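Local atomic coordinates of possible thiol-disulfide isomerase (Cytophaga hutchinsonii, PDB entry 3HCZ), a protein that is of unproven function but, as a thioredoxin-fold domain of the AhpC/TSA family, probably takes part in thiol-disulfide exchange. Residues I105-Y110 with V114-D119. Residues are numbered along the deposited sequence; the frame is centred on the assembly and turned at random.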
loop_
_atom_site.group_PDB
_atom_site.type_symbol
_atom_site.label_atom_id
_atom_site.label_comp_id
_atom_site.label_asym_id
_atom_site.label_seq_id
_atom_site.Cartn_x
_atom_site.Cartn_y
_atom_site.Cartn_z
ATOM N N ILE A 105 -8.622 -13.347 4.962
ATOM C CA ILE A 105 -9.857 -12.952 5.652
ATOM C C ILE A 105 -10.026 -11.427 5.617
ATOM O O ILE A 105 -11.048 -10.924 5.164
ATOM C CB ILE A 105 -9.973 -13.481 7.120
ATOM C CG1 ILE A 105 -10.076 -15.011 7.136
ATOM C CG2 ILE A 105 -11.146 -12.749 7.912
ATOM C CD1 ILE A 105 -10.106 -15.638 8.539
ATOM N N THR A 106 -9.022 -10.695 6.086
ATOM C CA THR A 106 -9.186 -9.259 6.282
ATOM C C THR A 106 -9.230 -8.424 4.976
ATOM O O THR A 106 -10.034 -7.495 4.859
ATOM C CB THR A 106 -8.150 -8.729 7.317
ATOM O OG1 THR A 106 -8.231 -9.537 8.508
ATOM C CG2 THR A 106 -8.451 -7.297 7.699
ATOM N N TYR A 107 -8.385 -8.746 4.004
ATOM C CA TYR A 107 -8.219 -7.908 2.801
ATOM C C TYR A 107 -8.503 -8.620 1.488
ATOM O O TYR A 107 -8.404 -8.006 0.411
ATOM C CB TYR A 107 -6.816 -7.244 2.776
ATOM C CG TYR A 107 -6.763 -5.895 3.463
ATOM C CD1 TYR A 107 -6.334 -5.779 4.803
ATOM C CD2 TYR A 107 -7.166 -4.726 2.780
ATOM C CE1 TYR A 107 -6.312 -4.513 5.442
ATOM C CE2 TYR A 107 -7.139 -3.473 3.416
ATOM C CZ TYR A 107 -6.677 -3.384 4.735
ATOM O OH TYR A 107 -6.639 -2.161 5.353
ATOM N N ASP A 108 -8.880 -9.897 1.560
ATOM C CA ASP A 108 -9.140 -10.701 0.354
ATOM C C ASP A 108 -8.007 -10.690 -0.668
ATOM O O ASP A 108 -8.245 -10.547 -1.876
ATOM C CB ASP A 108 -10.466 -10.285 -0.278
ATOM C CG ASP A 108 -11.638 -10.631 0.611
ATOM O OD1 ASP A 108 -11.879 -11.847 0.803
ATOM O OD2 ASP A 108 -12.295 -9.709 1.159
ATOM N N ILE A 109 -6.774 -10.856 -0.177
ATOM C CA ILE A 109 -5.597 -10.897 -1.049
ATOM C C ILE A 109 -5.376 -12.303 -1.626
ATOM O O ILE A 109 -5.006 -13.225 -0.889
ATOM C CB ILE A 109 -4.305 -10.420 -0.309
ATOM C CG1 ILE A 109 -4.527 -9.058 0.369
ATOM C CG2 ILE A 109 -3.137 -10.350 -1.288
ATOM C CD1 ILE A 109 -4.826 -7.895 -0.619
ATOM N N TYR A 110 -5.628 -12.465 -2.926
ATOM C CA TYR A 110 -5.242 -13.696 -3.655
ATOM C C TYR A 110 -4.113 -13.398 -4.636
ATOM O O TYR A 110 -2.943 -13.360 -4.235
ATOM C CB TYR A 110 -6.444 -14.331 -4.315
ATOM C CG TYR A 110 -7.381 -14.807 -3.261
ATOM C CD1 TYR A 110 -7.214 -16.072 -2.680
ATOM C CD2 TYR A 110 -8.401 -13.979 -2.784
ATOM C CE1 TYR A 110 -8.071 -16.522 -1.680
ATOM C CE2 TYR A 110 -9.250 -14.400 -1.772
ATOM C CZ TYR A 110 -9.087 -15.680 -1.234
ATOM O OH TYR A 110 -9.934 -16.115 -0.249
ATOM N N VAL A 114 -1.936 -5.788 -5.087
ATOM C CA VAL A 114 -3.270 -5.220 -4.949
ATOM C C VAL A 114 -3.124 -3.815 -4.345
ATOM O O VAL A 114 -2.398 -3.649 -3.366
ATOM C CB VAL A 114 -4.150 -6.012 -3.983
ATOM C CG1 VAL A 114 -5.566 -5.362 -3.939
ATOM C CG2 VAL A 114 -4.269 -7.489 -4.389
ATOM N N LEU A 115 -3.849 -2.831 -4.880
ATOM C CA LEU A 115 -3.667 -1.431 -4.465
ATOM C C LEU A 115 -5.004 -0.781 -4.024
ATOM O O LEU A 115 -6.037 -0.895 -4.739
ATOM C CB LEU A 115 -3.067 -0.650 -5.660
ATOM C CG LEU A 115 -2.659 0.812 -5.462
ATOM C CD1 LEU A 115 -1.627 1.152 -6.499
ATOM C CD2 LEU A 115 -3.892 1.731 -5.619
ATOM N N TYR A 116 -5.000 -0.143 -2.861
ATOM C CA TYR A 116 -6.125 0.694 -2.414
ATOM C C TYR A 116 -5.639 2.105 -2.235
ATOM O O TYR A 116 -4.489 2.302 -1.872
ATOM C CB TYR A 116 -6.679 0.208 -1.066
ATOM C CG TYR A 116 -7.334 -1.155 -1.155
ATOM C CD1 TYR A 116 -8.714 -1.266 -1.349
ATOM C CD2 TYR A 116 -6.571 -2.342 -1.056
ATOM C CE1 TYR A 116 -9.331 -2.533 -1.412
ATOM C CE2 TYR A 116 -7.186 -3.615 -1.152
ATOM C CZ TYR A 116 -8.563 -3.695 -1.320
ATOM O OH TYR A 116 -9.230 -4.912 -1.431
ATOM N N VAL A 117 -6.491 3.103 -2.465
ATOM C CA VAL A 117 -6.126 4.465 -2.140
ATOM C C VAL A 117 -7.001 4.847 -0.949
ATOM O O VAL A 117 -8.230 4.654 -0.959
ATOM C CB VAL A 117 -6.367 5.447 -3.333
ATOM C CG1 VAL A 117 -5.938 6.868 -2.969
ATOM C CG2 VAL A 117 -5.590 4.937 -4.595
ATOM N N LEU A 118 -6.362 5.395 0.080
ATOM C CA LEU A 118 -7.086 5.826 1.282
ATOM C C LEU A 118 -6.915 7.330 1.444
ATOM O O LEU A 118 -5.851 7.869 1.125
ATOM C CB LEU A 118 -6.480 5.177 2.546
ATOM C CG LEU A 118 -6.217 3.667 2.460
ATOM C CD1 LEU A 118 -5.522 3.055 3.702
ATOM C CD2 LEU A 118 -7.537 2.886 2.118
ATOM N N ASP A 119 -7.920 7.974 2.016
ATOM C CA ASP A 119 -7.795 9.409 2.327
ATOM C C ASP A 119 -6.997 9.688 3.631
ATOM O O ASP A 119 -6.383 8.765 4.228
ATOM C CB ASP A 119 -9.178 10.114 2.304
ATOM C CG ASP A 119 -10.025 9.844 3.545
ATOM O OD1 ASP A 119 -9.612 9.143 4.489
ATOM O OD2 ASP A 119 -11.150 10.370 3.591
#
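Tyr107 and Tyr116 meet ring to ring on one face of a thioredoxin-fold sheet, where the end of helix 103-107 and the loop after it pack on strand 114-118. The pair is an offset edge-to-face one: the edge of Tyr107 is turned toward the face of Tyr116, with centroids 5.9 Å apart and planes at 64°. The closest ring carbons, CD2 of Tyr107 and CE2 of Tyr116, lie 4.1 Å apart, which is van der Waals packing with the CE2 atom near the plane of the Tyr107 ring. Tyr116 has CG beside its backbone N and anti to its carbonyl carbon (chi1 -67°), a setting that swings the ring back along the strand toward its Val114 end, so that OH comes to 3.7 Å from the backbone O of Tyr107. Both hydroxyls are satisfied within the domain, Tyr107 OH by Pro12 O and Tyr116 OH by Arg128 NE, which should limit how far either ring can shift. Tyr107 also meets Phe38 and touches Leu36 of the central strand 33-39, to which strand 114-118 is bonded as its antiparallel neighbour; both tyrosines are buried, which places the pair over the middle of the sheet. Beyond the positive-phi residue Asp108, Ile109 extends the apolar contact toward the start of the strand. Its CB is not aimed at the strand, yet the outer methyl makes the touch: Ile109 CD1 lies 3.8 Å from Val114 CG2.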